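Long-range contacts in epidermin biosynthesis protein EpiD (Staphylococcus aureus, PDB 3QJG), which binds FMN and probably catalyses the oxidative decarboxylation of the C-terminal cysteine of the epidermin precursor peptide: residues Phe32-Val37 / Phe55-Tyr60; Asn7-Leu12 / Asn75-Ile80; Ser22-Glu27 / Val163-Pro168; Lys112-Pro117 / Gly140-Pro145. All blocks are in the same frame, centred on the assembly; numbering follows the deposited sequence. Where two conformers were deposited one is given.

Contact 1: residues Phe32-Val37 / Phe55-Tyr60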
loop_
_atom_site.group_PDB
_atom_site.type_symbol
_atom_site.label_atom_id
_atom_site.label_comp_id
_atom_site.label_asym_id
_atom_site.label_seq_id
_atom_site.Cartn_x
_atom_site.Cartn_y
_atom_site.Cartn_z
ATOM N N PHE A 32 13.881 0.051 42.065
ATOM C CA PHE A 32 13.463 1.315 41.442
ATOM C C PHE A 32 11.966 1.404 41.295
ATOM O O PHE A 32 11.303 0.405 41.081
ATOM C CB PHE A 32 14.114 1.427 40.085
ATOM C CG PHE A 32 15.583 1.657 40.135
ATOM C CD1 PHE A 32 16.092 2.921 40.393
ATOM C CD2 PHE A 32 16.462 0.616 39.902
ATOM C CE1 PHE A 32 17.488 3.138 40.415
ATOM C CE2 PHE A 32 17.853 0.821 39.905
ATOM C CZ PHE A 32 18.364 2.081 40.181
ATOM N N ASP A 33 11.404 2.593 41.422
ATOM C CA ASP A 33 9.961 2.770 41.255
ATOM C C ASP A 33 9.542 2.427 39.823
ATOM O O ASP A 33 8.886 1.444 39.589
ATOM C CB ASP A 33 9.527 4.203 41.596
ATOM C CG ASP A 33 8.022 4.324 41.763
ATOM O OD1 ASP A 33 7.331 3.281 41.699
ATOM O OD2 ASP A 33 7.515 5.456 41.961
ATOM N N GLU A 34 9.936 3.239 38.863
ATOM C CA GLU A 34 9.640 2.950 37.466
ATOM C C GLU A 34 10.878 2.355 36.856
ATOM O O GLU A 34 11.988 2.824 37.123
ATOM C CB GLU A 34 9.281 4.197 36.651
ATOM C CG GLU A 34 7.872 4.734 36.860
ATOM C CD GLU A 34 7.617 5.969 35.973
ATOM O OE1 GLU A 34 8.443 6.301 35.075
ATOM O OE2 GLU A 34 6.580 6.611 36.146
ATOM N N VAL A 35 10.692 1.333 36.021
ATOM C CA VAL A 35 11.788 0.865 35.162
ATOM C C VAL A 35 11.235 1.022 33.755
ATOM O O VAL A 35 10.237 0.395 33.420
ATOM C CB VAL A 35 12.154 -0.613 35.404
ATOM C CG1 VAL A 35 13.188 -1.066 34.357
ATOM C CG2 VAL A 35 12.673 -0.839 36.851
ATOM N N ASN A 36 11.881 1.865 32.955
ATOM C CA ASN A 36 11.441 2.253 31.620
ATOM C C ASN A 36 12.476 1.828 30.620
ATOM O O ASN A 36 13.624 1.584 30.988
ATOM C CB ASN A 36 11.315 3.789 31.528
ATOM C CG ASN A 36 10.257 4.320 32.505
ATOM O OD1 ASN A 36 9.232 3.708 32.619
ATOM N ND2 ASN A 36 10.538 5.434 33.230
ATOM N N VAL A 37 12.069 1.751 29.356
ATOM C CA VAL A 37 12.907 1.183 28.354
ATOM C C VAL A 37 12.812 1.949 27.090
ATOM O O VAL A 37 11.727 2.410 26.751
ATOM C CB VAL A 37 12.473 -0.271 28.093
ATOM C CG1 VAL A 37 13.379 -0.908 27.062
ATOM C CG2 VAL A 37 12.550 -1.044 29.388
ATOM N N PHE A 55 6.324 -5.857 31.308
ATOM C CA PHE A 55 7.250 -5.759 32.448
ATOM C C PHE A 55 7.654 -4.315 32.781
ATOM O O PHE A 55 7.674 -3.945 33.948
ATOM C CB PHE A 55 8.496 -6.612 32.176
ATOM C CG PHE A 55 8.158 -8.036 31.809
ATOM C CD1 PHE A 55 7.864 -8.975 32.798
ATOM C CD2 PHE A 55 8.039 -8.410 30.469
ATOM C CE1 PHE A 55 7.502 -10.279 32.450
ATOM C CE2 PHE A 55 7.674 -9.690 30.112
ATOM C CZ PHE A 55 7.389 -10.632 31.097
ATOM N N CYS A 56 7.986 -3.504 31.780
ATOM C CA CYS A 56 8.393 -2.139 32.045
ATOM C C CYS A 56 7.202 -1.221 32.278
ATOM O O CYS A 56 5.982 -1.603 32.193
ATOM C CB CYS A 56 9.341 -1.614 30.973
ATOM S SG CYS A 56 8.606 -1.238 29.337
ATOM N N ASP A 57 7.535 -0.012 32.685
ATOM C CA ASP A 57 6.501 0.949 32.967
ATOM C C ASP A 57 6.269 1.752 31.704
ATOM O O ASP A 57 5.129 1.899 31.285
ATOM C CB ASP A 57 6.842 1.777 34.196
ATOM C CG ASP A 57 6.940 0.924 35.460
ATOM O OD1 ASP A 57 5.897 0.412 35.954
ATOM O OD2 ASP A 57 8.075 0.729 35.952
ATOM N N ASN A 58 7.341 2.160 31.010
ATOM C CA ASN A 58 7.167 2.900 29.811
ATOM C C ASN A 58 8.141 2.395 28.807
ATOM O O ASN A 58 9.364 2.197 29.114
ATOM C CB ASN A 58 7.453 4.398 30.012
ATOM C CG ASN A 58 6.449 5.069 30.877
ATOM O OD1 ASN A 58 5.417 5.514 30.396
ATOM N ND2 ASN A 58 6.774 5.226 32.148
ATOM N N TYR A 59 7.626 2.196 27.600
ATOM C CA TYR A 59 8.481 1.859 26.511
ATOM C C TYR A 59 8.440 3.069 25.587
ATOM O O TYR A 59 7.368 3.432 25.093
ATOM C CB TYR A 59 8.037 0.573 25.826
ATOM C CG TYR A 59 8.842 0.289 24.589
ATOM C CD1 TYR A 59 10.206 0.124 24.651
ATOM C CD2 TYR A 59 8.230 0.225 23.343
ATOM C CE1 TYR A 59 10.943 -0.114 23.515
ATOM C CE2 TYR A 59 8.952 -0.039 22.221
ATOM C CZ TYR A 59 10.317 -0.177 22.311
ATOM O OH TYR A 59 11.002 -0.403 21.170
ATOM N N TYR A 60 9.590 3.731 25.441
ATOM C CA TYR A 60 9.675 4.956 24.654
ATOM C C TYR A 60 9.969 4.503 23.275
ATOM O O TYR A 60 10.987 3.815 23.035
ATOM C CB TYR A 60 10.759 5.929 25.148
ATOM C CG TYR A 60 10.529 6.471 26.539
ATOM C CD1 TYR A 60 9.355 7.173 26.847
ATOM C CD2 TYR A 60 11.423 6.203 27.576
ATOM C CE1 TYR A 60 9.098 7.612 28.130
ATOM C CE2 TYR A 60 11.177 6.659 28.884
ATOM C CZ TYR A 60 10.018 7.359 29.148
ATOM O OH TYR A 60 9.776 7.831 30.418
HETATM O O HOH W 1 5.006 6.672 33.923
#

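Contact 2: residues Asn7-Leu12 / Asn75-Ile80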
loop_
_atom_site.group_PDB
_atom_site.type_symbol
_atom_site.label_atom_id
_atom_site.label_comp_id
_atom_site.label_asym_id
_atom_site.label_seq_id
_atom_site.Cartn_x
_atom_site.Cartn_y
_atom_site.Cartn_z
ATOM N N ASN A 7 13.898 6.398 39.482
ATOM C CA ASN A 7 13.578 5.760 38.206
ATOM C C ASN A 7 14.813 5.422 37.433
ATOM O O ASN A 7 15.784 6.224 37.394
ATOM C CB ASN A 7 12.767 6.682 37.349
ATOM C CG ASN A 7 11.471 7.106 38.000
ATOM O OD1 ASN A 7 10.823 6.340 38.726
ATOM N ND2 ASN A 7 11.080 8.331 37.725
ATOM N N VAL A 8 14.799 4.269 36.770
ATOM C CA VAL A 8 15.966 3.909 35.936
ATOM C C VAL A 8 15.453 3.744 34.514
ATOM O O VAL A 8 14.312 3.356 34.319
ATOM C CB VAL A 8 16.638 2.617 36.388
ATOM C CG1 VAL A 8 15.604 1.463 36.397
ATOM C CG2 VAL A 8 17.850 2.300 35.474
ATOM N N LEU A 9 16.272 4.094 33.541
ATOM C CA LEU A 9 15.922 3.888 32.173
ATOM C C LEU A 9 16.910 2.881 31.644
ATOM O O LEU A 9 18.129 3.067 31.832
ATOM C CB LEU A 9 15.987 5.202 31.378
ATOM C CG LEU A 9 15.820 5.156 29.851
ATOM C CD1 LEU A 9 14.411 4.592 29.434
ATOM C CD2 LEU A 9 16.079 6.573 29.271
ATOM N N ILE A 10 16.400 1.823 30.984
ATOM C CA ILE A 10 17.271 0.879 30.298
ATOM C C ILE A 10 17.310 1.207 28.829
ATOM O O ILE A 10 16.290 1.273 28.193
ATOM C CB ILE A 10 16.795 -0.577 30.439
ATOM C CG1 ILE A 10 16.697 -0.980 31.906
ATOM C CG2 ILE A 10 17.724 -1.536 29.688
ATOM C CD1 ILE A 10 15.680 -2.134 32.147
ATOM N N CYS A 11 18.505 1.397 28.302
ATOM C CA CYS A 11 18.707 1.615 26.886
ATOM C C CYS A 11 19.175 0.313 26.229
ATOM O O CYS A 11 20.219 -0.160 26.548
ATOM C CB CYS A 11 19.714 2.757 26.699
ATOM S SG CYS A 11 19.150 4.310 27.516
ATOM N N LEU A 12 18.391 -0.258 25.318
ATOM C CA LEU A 12 18.728 -1.530 24.665
ATOM C C LEU A 12 19.380 -1.277 23.315
ATOM O O LEU A 12 18.863 -0.530 22.549
ATOM C CB LEU A 12 17.466 -2.301 24.338
ATOM C CG LEU A 12 16.586 -2.730 25.465
ATOM C CD1 LEU A 12 15.363 -3.378 24.915
ATOM C CD2 LEU A 12 17.445 -3.635 26.317
ATOM N N ASN A 75 15.572 13.801 32.583
ATOM C CA ASN A 75 15.304 14.403 33.908
ATOM C C ASN A 75 14.376 13.599 34.787
ATOM O O ASN A 75 14.354 13.777 36.000
ATOM C CB ASN A 75 14.636 15.773 33.773
ATOM C CG ASN A 75 15.521 16.793 33.131
ATOM O OD1 ASN A 75 16.761 16.596 32.948
ATOM N ND2 ASN A 75 14.907 17.903 32.758
ATOM N N LYS A 76 13.568 12.770 34.155
ATOM C CA LYS A 76 12.678 11.849 34.868
ATOM C C LYS A 76 13.466 10.658 35.492
ATOM O O LYS A 76 12.934 9.897 36.297
ATOM C CB LYS A 76 11.664 11.342 33.837
ATOM C CG LYS A 76 10.548 10.504 34.370
ATOM C CD LYS A 76 9.626 10.141 33.253
ATOM C CE LYS A 76 8.977 8.814 33.535
ATOM N NZ LYS A 76 7.760 8.949 34.325
ATOM N N HIS A 77 14.725 10.465 35.083
ATOM C CA HIS A 77 15.466 9.309 35.551
ATOM C C HIS A 77 16.723 9.647 36.388
ATOM O O HIS A 77 17.517 10.545 36.082
ATOM C CB HIS A 77 15.808 8.394 34.398
ATOM C CG HIS A 77 14.617 7.916 33.623
ATOM N ND1 HIS A 77 14.119 8.590 32.527
ATOM C CD2 HIS A 77 13.853 6.809 33.759
ATOM C CE1 HIS A 77 13.084 7.936 32.047
ATOM N NE2 HIS A 77 12.906 6.849 32.766
ATOM N N ASP A 78 16.876 8.908 37.474
ATOM C CA ASP A 78 18.000 9.059 38.342
ATOM C C ASP A 78 19.150 8.287 37.767
ATOM O O ASP A 78 20.279 8.696 37.893
ATOM C CB ASP A 78 17.637 8.524 39.696
ATOM C CG ASP A 78 16.445 9.233 40.266
ATOM O OD1 ASP A 78 16.624 10.358 40.762
ATOM O OD2 ASP A 78 15.324 8.717 40.137
ATOM N N LYS A 79 18.867 7.147 37.134
ATOM C CA LYS A 79 19.943 6.308 36.585
ATOM C C LYS A 79 19.550 5.984 35.178
ATOM O O LYS A 79 18.373 5.740 34.928
ATOM C CB LYS A 79 20.141 5.003 37.394
ATOM C CG LYS A 79 20.492 5.226 38.850
ATOM C CD LYS A 79 21.801 6.005 39.012
ATOM C CE LYS A 79 22.201 6.210 40.496
ATOM N NZ LYS A 79 23.553 6.816 40.568
ATOM N N ILE A 80 20.529 6.041 34.281
ATOM C CA ILE A 80 20.360 5.604 32.949
ATOM C C ILE A 80 21.443 4.608 32.669
ATOM O O ILE A 80 22.672 4.893 32.922
ATOM C CB ILE A 80 20.467 6.786 31.918
ATOM C CG1 ILE A 80 19.406 7.836 32.310
ATOM C CG2 ILE A 80 20.325 6.254 30.498
ATOM C CD1 ILE A 80 19.321 9.088 31.494
#

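Contact 3: residues Ser22-Glu27 / Val163-Pro168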
loop_
_atom_site.group_PDB
_atom_site.type_symbol
_atom_site.label_atom_id
_atom_site.label_comp_id
_atom_site.label_asym_id
_atom_site.label_seq_id
_atom_site.Cartn_x
_atom_site.Cartn_y
_atom_site.Cartn_z
ATOM N N SER A 22 13.751 -8.735 29.820
ATOM C CA SER A 22 12.668 -8.873 30.816
ATOM C C SER A 22 13.188 -9.302 32.233
ATOM O O SER A 22 12.606 -8.943 33.246
ATOM C CB SER A 22 11.628 -9.859 30.344
ATOM O OG SER A 22 12.139 -11.161 30.447
ATOM N N HIS A 23 14.277 -10.072 32.279
ATOM C CA HIS A 23 14.859 -10.522 33.558
ATOM C C HIS A 23 15.435 -9.342 34.347
ATOM O O HIS A 23 15.227 -9.244 35.544
ATOM C CB HIS A 23 15.978 -11.579 33.345
ATOM C CG HIS A 23 15.564 -12.733 32.482
ATOM N ND1 HIS A 23 14.423 -13.475 32.731
ATOM C CD2 HIS A 23 16.131 -13.267 31.366
ATOM C CE1 HIS A 23 14.306 -14.412 31.803
ATOM N NE2 HIS A 23 15.325 -14.304 30.959
ATOM N N TYR A 24 16.165 -8.463 33.658
ATOM C CA TYR A 24 16.753 -7.297 34.278
ATOM C C TYR A 24 15.663 -6.328 34.737
ATOM O O TYR A 24 15.700 -5.783 35.847
ATOM C CB TYR A 24 17.689 -6.622 33.291
ATOM C CG TYR A 24 18.906 -7.444 32.929
ATOM C CD1 TYR A 24 20.147 -7.178 33.495
ATOM C CD2 TYR A 24 18.832 -8.453 31.989
ATOM C CE1 TYR A 24 21.257 -7.897 33.137
ATOM C CE2 TYR A 24 19.945 -9.198 31.643
ATOM C CZ TYR A 24 21.164 -8.910 32.207
ATOM O OH TYR A 24 22.271 -9.661 31.843
ATOM N N ILE A 25 14.656 -6.135 33.900
ATOM C CA ILE A 25 13.531 -5.292 34.304
ATOM C C ILE A 25 12.892 -5.848 35.571
ATOM O O ILE A 25 12.648 -5.107 36.523
ATOM C CB ILE A 25 12.447 -5.201 33.232
ATOM C CG1 ILE A 25 13.011 -4.543 31.960
ATOM C CG2 ILE A 25 11.247 -4.448 33.793
ATOM C CD1 ILE A 25 12.099 -4.710 30.729
ATOM N N ILE A 26 12.644 -7.156 35.602
ATOM C CA ILE A 26 11.961 -7.733 36.756
ATOM C C ILE A 26 12.752 -7.434 38.042
ATOM O O ILE A 26 12.158 -7.148 39.117
ATOM C CB ILE A 26 11.707 -9.274 36.575
ATOM C CG1 ILE A 26 10.576 -9.527 35.558
ATOM C CG2 ILE A 26 11.343 -9.969 37.915
ATOM C CD1 ILE A 26 9.918 -10.945 35.692
ATOM N N GLU A 27 14.072 -7.528 37.942
ATOM C CA GLU A 27 14.946 -7.378 39.087
ATOM C C GLU A 27 15.165 -5.913 39.493
ATOM O O GLU A 27 15.289 -5.621 40.654
ATOM C CB GLU A 27 16.305 -8.079 38.833
ATOM C CG GLU A 27 16.254 -9.622 38.700
ATOM C CD GLU A 27 15.391 -10.334 39.779
ATOM O OE1 GLU A 27 14.404 -11.021 39.414
ATOM O OE2 GLU A 27 15.715 -10.216 40.984
ATOM N N VAL A 163 32.862 -9.819 25.411
ATOM C CA VAL A 163 32.516 -9.145 26.641
ATOM C C VAL A 163 30.982 -9.172 26.707
ATOM O O VAL A 163 30.320 -8.910 25.723
ATOM C CB VAL A 163 33.061 -7.711 26.690
ATOM C CG1 VAL A 163 32.286 -6.754 25.783
ATOM C CG2 VAL A 163 33.045 -7.220 28.069
ATOM N N VAL A 164 30.426 -9.480 27.863
ATOM C CA VAL A 164 28.984 -9.708 27.980
ATOM C C VAL A 164 28.319 -8.921 29.119
ATOM O O VAL A 164 28.962 -8.548 30.091
ATOM C CB VAL A 164 28.779 -11.238 28.188
ATOM C CG1 VAL A 164 27.372 -11.524 28.541
ATOM C CG2 VAL A 164 29.181 -11.997 26.917
ATOM N N ALA A 165 27.028 -8.608 28.972
ATOM C CA ALA A 165 26.258 -7.963 30.053
ATOM C C ALA A 165 26.213 -8.914 31.256
ATOM O O ALA A 165 26.134 -10.110 31.089
ATOM C CB ALA A 165 24.818 -7.579 29.583
ATOM N N PRO A 166 26.276 -8.371 32.476
ATOM C CA PRO A 166 26.363 -9.249 33.611
ATOM C C PRO A 166 24.994 -9.644 34.100
ATOM O O PRO A 166 23.979 -9.123 33.627
ATOM C CB PRO A 166 27.068 -8.377 34.654
ATOM C CG PRO A 166 26.653 -6.961 34.292
ATOM C CD PRO A 166 26.575 -6.965 32.826
ATOM N N GLU A 167 24.986 -10.543 35.061
ATOM C CA GLU A 167 23.706 -10.976 35.577
ATOM C C GLU A 167 23.001 -9.810 36.295
ATOM O O GLU A 167 23.654 -8.857 36.790
ATOM C CB GLU A 167 23.824 -12.234 36.434
ATOM C CG GLU A 167 23.988 -13.503 35.579
ATOM C CD GLU A 167 23.269 -13.437 34.220
ATOM O OE1 GLU A 167 22.007 -13.346 34.180
ATOM O OE2 GLU A 167 23.977 -13.503 33.180
ATOM N N PRO A 168 21.639 -9.828 36.272
ATOM C CA PRO A 168 20.862 -8.752 36.847
ATOM C C PRO A 168 21.262 -8.254 38.236
ATOM O O PRO A 168 21.288 -7.025 38.472
ATOM C CB PRO A 168 19.440 -9.310 36.869
ATOM C CG PRO A 168 19.387 -10.230 35.739
ATOM C CD PRO A 168 20.766 -10.797 35.583
#

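Contact 4: residues Lys112-Pro117 / Gly140-Pro145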
loop_
_atom_site.group_PDB
_atom_site.type_symbol
_atom_site.label_atom_id
_atom_site.label_comp_id
_atom_site.label_asym_id
_atom_site.label_seq_id
_atom_site.Cartn_x
_atom_site.Cartn_y
_atom_site.Cartn_z
ATOM N N LYS A 112 24.639 10.570 34.828
ATOM C CA LYS A 112 23.707 9.552 35.286
ATOM C C LYS A 112 23.889 8.205 34.626
ATOM O O LYS A 112 23.056 7.339 34.821
ATOM C CB LYS A 112 22.270 9.973 34.976
ATOM C CG LYS A 112 21.881 11.337 35.412
ATOM C CD LYS A 112 20.407 11.575 35.000
ATOM C CE LYS A 112 19.790 12.649 35.809
ATOM N NZ LYS A 112 18.467 12.883 35.291
ATOM N N LEU A 113 24.959 8.029 33.845
ATOM C CA LEU A 113 24.985 7.014 32.836
ATOM C C LEU A 113 25.988 5.917 33.071
ATOM O O LEU A 113 27.175 6.184 33.348
ATOM C CB LEU A 113 25.261 7.678 31.488
ATOM C CG LEU A 113 25.350 6.781 30.244
ATOM C CD1 LEU A 113 23.875 6.517 29.916
ATOM C CD2 LEU A 113 26.150 7.528 29.167
ATOM N N SER A 114 25.501 4.681 32.933
ATOM C CA SER A 114 26.268 3.456 33.171
ATOM C C SER A 114 26.138 2.630 31.916
ATOM O O SER A 114 25.036 2.433 31.439
ATOM C CB SER A 114 25.686 2.626 34.316
ATOM O OG SER A 114 25.869 3.240 35.561
ATOM N N ILE A 115 27.273 2.114 31.436
ATOM C CA ILE A 115 27.347 1.319 30.220
ATOM C C ILE A 115 27.793 -0.104 30.594
ATOM O O ILE A 115 28.749 -0.276 31.354
ATOM C CB ILE A 115 28.331 1.977 29.211
ATOM C CG1 ILE A 115 27.777 3.351 28.775
ATOM C CG2 ILE A 115 28.524 1.071 28.017
ATOM C CD1 ILE A 115 28.729 4.234 27.915
ATOM N N PHE A 116 27.040 -1.106 30.125
ATOM C CA PHE A 116 27.338 -2.523 30.242
ATOM C C PHE A 116 27.663 -3.083 28.868
ATOM O O PHE A 116 26.781 -3.525 28.147
ATOM C CB PHE A 116 26.147 -3.237 30.834
ATOM C CG PHE A 116 25.811 -2.784 32.204
ATOM C CD1 PHE A 116 26.340 -3.424 33.317
ATOM C CD2 PHE A 116 24.970 -1.698 32.403
ATOM C CE1 PHE A 116 26.010 -2.992 34.595
ATOM C CE2 PHE A 116 24.588 -1.285 33.707
ATOM C CZ PHE A 116 25.120 -1.916 34.792
ATOM N N PRO A 117 28.943 -3.011 28.468
ATOM C CA PRO A 117 29.370 -3.406 27.155
ATOM C C PRO A 117 29.102 -4.869 26.821
ATOM O O PRO A 117 29.156 -5.770 27.706
ATOM C CB PRO A 117 30.884 -3.188 27.178
ATOM C CG PRO A 117 31.231 -2.451 28.414
ATOM C CD PRO A 117 30.036 -2.490 29.324
ATOM N N GLY A 140 33.269 10.904 33.126
ATOM C CA GLY A 140 32.490 10.557 34.285
ATOM C C GLY A 140 31.378 9.596 34.007
ATOM O O GLY A 140 30.469 9.477 34.848
ATOM N N VAL A 141 31.401 8.921 32.847
ATOM C CA VAL A 141 30.449 7.812 32.610
ATOM C C VAL A 141 30.956 6.562 33.329
ATOM O O VAL A 141 32.127 6.207 33.257
ATOM C CB VAL A 141 30.225 7.563 31.052
ATOM C CG1 VAL A 141 29.223 6.436 30.789
ATOM C CG2 VAL A 141 29.805 8.862 30.356
ATOM N N SER A 142 30.075 5.863 34.029
ATOM C CA SER A 142 30.457 4.563 34.605
ATOM C C SER A 142 30.442 3.400 33.559
ATOM O O SER A 142 29.425 3.157 32.910
ATOM C CB SER A 142 29.500 4.223 35.746
ATOM O OG SER A 142 29.343 5.332 36.609
ATOM N N ILE A 143 31.545 2.668 33.440
ATOM C CA ILE A 143 31.670 1.513 32.533
ATOM C C ILE A 143 31.810 0.251 33.384
ATOM O O ILE A 143 32.695 0.164 34.189
ATOM C CB ILE A 143 32.922 1.620 31.679
ATOM C CG1 ILE A 143 32.979 3.033 31.053
ATOM C CG2 ILE A 143 33.035 0.414 30.668
ATOM C CD1 ILE A 143 31.740 3.384 30.151
ATOM N N TYR A 144 30.866 -0.678 33.256
ATOM C CA TYR A 144 30.917 -1.920 33.985
ATOM C C TYR A 144 32.217 -2.639 33.582
ATOM O O TYR A 144 32.559 -2.663 32.403
ATOM C CB TYR A 144 29.686 -2.791 33.718
ATOM C CG TYR A 144 29.691 -4.026 34.580
ATOM C CD1 TYR A 144 30.214 -5.231 34.124
ATOM C CD2 TYR A 144 29.187 -3.974 35.866
ATOM C CE1 TYR A 144 30.251 -6.356 34.956
ATOM C CE2 TYR A 144 29.236 -5.083 36.710
ATOM C CZ TYR A 144 29.760 -6.258 36.263
ATOM O OH TYR A 144 29.750 -7.306 37.142
ATOM N N PRO A 145 32.967 -3.179 34.576
ATOM C CA PRO A 145 34.189 -3.872 34.287
ATOM C C PRO A 145 33.808 -5.259 33.751
ATOM O O PRO A 145 33.859 -6.284 34.466
ATOM C CB PRO A 145 34.877 -3.930 35.648
ATOM C CG PRO A 145 33.741 -4.088 36.588
ATOM C CD PRO A 145 32.715 -3.140 36.029
HETATM O O HOH W 2 27.902 7.468 35.838
HETATM O O HOH W 3 27.309 3.151 37.874
#

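Contact 1: residues Phe32-Val37 / Phe55-Tyr60
Val-37, Asn-36 and Asp-57 bury the most surface where strand 34-39 receives the chain returning from helix 49-55. Val-37 is gripped through its backbone: its N donates to Asn-58 O and its O accepts from Tyr-60 N, both at 2.8 Å, the two bonds of a parallel bridge centred on Tyr-59. Its branched side chain suits a strand. With CG1 anti to the backbone N (chi1 -178°), CG2 is brought to 3.6 Å from Cys-56 CB, while CG1 lies against the Tyr-59 ring. The side chains of Asn-36 and Asn-58 run side by side, their amide planes turned 63° apart, and Asn-58 ND2 donates to Asn-36 OD1 at 2.9 Å, arriving from above the carbonyl plane. Asn-36 ND2 gives one hydrogen to Glu-34 OE1 and another to His-77 NE2. A water bridges Glu-34 OE2 and Asn-58 ND2, and Lys-76 forms a salt bridge with Glu-34 OE1. Before the strand, Asp-57 N donates to Val-35 O at 2.8 Å, and its carboxylate lies near Val-35 N and Lys-29, although the place of OD2 is less certain. Strand 34-39, helix 49-55 and strand 59-60 thus form a beta-alpha-beta crossover at the edge of a Rossmann-like flavoprotein sheet.

Contact 2: residues Asn7-Leu12 / Asn75-Ile80
Two neighbouring parallel strands of the central sheet, 7-12 and 79-85, begin side by side here, and Asn-7 ties their starts together. Its backbone O accepts from both Asp-78 N (2.9 Å) and Lys-79 N (3.2 Å). Its N gives its hydrogen to Asp-78 OD2 at 2.8 Å, on the anti lone pair of the carboxylate. The side-chain amide adds a fourth link: ND2 donates almost straight to Lys-76 O (2.8 Å, 168° at the hydrogen), while OD1 takes the N-H of Glu-34 on the other neighbouring strand. Asparagine suits this place because one amide can both donate and accept. Further along, Leu-9 N donates to Lys-79 O at 3.0 Å and the regular ladder sets in. Leu-9 CB sits over the centre of the His-77 ring, a CH-pi contact of 3.7 Å to the centroid, and Lys-76 CG lies near the rim of the opposite face. Ile-73 O takes the ND1 hydrogen, and with NE2 also bonded the rotation of the imidazole is fixed. Beyond it Cys-11 SG meets Ile-80 CG2 on the face packed by helix 101-107. Such adjacent, buried parallel strands are the core of a Rossmann-like alpha/beta/alpha sandwich.

Contact 3: residues Ser22-Glu27 / Val163-Pro168
This is a helix-to-loop contact, in which helix 21-28 meets the loop that runs from strand 158-163 into helix 168-174, and most of it rests on Tyr-24 and Pro-168. The pyrrolidine lies over one face of the phenol, with Pro-168 CG above the ring centre, 3.8 Å from the centroid and only 9° off the ring normal. The two side chains cross at about a right angle. Proline suits the place: its saturated ring offers slightly polarised C-H groups to the pi face, and its restricted backbone fits the first turn of a helix. At the far end of the ring, Tyr-24 OH donates to Pro-166 O. The 2.5 Å separation makes this a short bond; the acceptor lies at the ring edge, in the plane of the phenol, whereas the hydroxyl stands above the carbonyl plane of Pro-166.

In the Rossmann-like fold, helix 21-28 follows the first strand and lies on one side of the sheet, so the contact brings this early helix together with the C-terminal helix, whose N-cap position is held by Glu-167. Val-171 of that helix also touches Tyr-24.

CG of Tyr-24 is anti to the carbonyl carbon (chi1 -66°), a setting that sends the ring outward from the helix to the loop. One turn on, Glu-27 lays its aliphatic part against the proline, CG to Pro-168 CB 3.7 Å, and bends at chi2, which carries the carboxylate away into an exposed position. Ala-165, small enough to fit beside the phenol oxygen, has its CB 4.0 Å from Tyr-24 OH, and its N is hydrogen-bonded to Asn-118 OD1.

Contact 4: residues Lys112-Pro117 / Gly140-Pro145
Ile-115 and Val-141 touch through their branch ends, Ile-115 CD1 to Val-141 CG1 at 3.7 Å, and Leu-113 CD2 reaches the same methyl at 3.6 Å. Ile-143 lies alongside Ile-115, its CD1 3.8 Å from Ile-115 CB. Beta-branched residues suit both extended backbone and an oily face, which here is packed by Leu-136 and Ile-133 of helix 127-138. On the opposite face, farther along, Phe-116 CD1 comes to 3.4 Å from Tyr-144 CB; the two rings, inclined by 29°, are slid apart and barely overlap. With CG anti to the backbone N (chi1 -175°), the Tyr-144 ring leads away from strand 113-120 and meets Phe-174 edge-to-face.

Holding these side chains in step is a parallel ladder: Ser-142 N to Leu-113 O, Ile-115 N to Ser-142 O (2.8 Å) and Tyr-144 N to Ile-115 O (2.9 Å, 175° at the hydrogen). Farther out, one water donates to Leu-113 O and bonds Ser-142 OG, and a second bonds Ser-114 OG and, weakly, Ser-142 OG. Gly-140, with positive phi, closes helix 127-138 in a Schellman motif. The isoleucine face thus meets through hydrocarbon, whereas the serine face passes from hydrated hydroxyls to an aromatic pair.

Contacts 1, 2 and 4 lie across one sheet, in which strands 59-60, 34-39, 7-12, 79-85, 113-120 and 142-143 are successive parallel neighbours. The centres of contacts 1 and 2 lie about 9 Å apart, those of 2 and 4 about 13 Å, and that of contact 3 about 14 to 15 Å from each of the others; contacts 1 and 4 do not touch. Asn-36 joins contacts 1 and 2 through His-77, and Lys-112 reaches back from contact 4 to His-77 O. Along the chain, contact 1 is nested within the loop of contact 2, which closes before contact 4 opens. Contact 3 encloses contacts 1 and 4 and crosses contact 2, so that segments from near both chain ends meet.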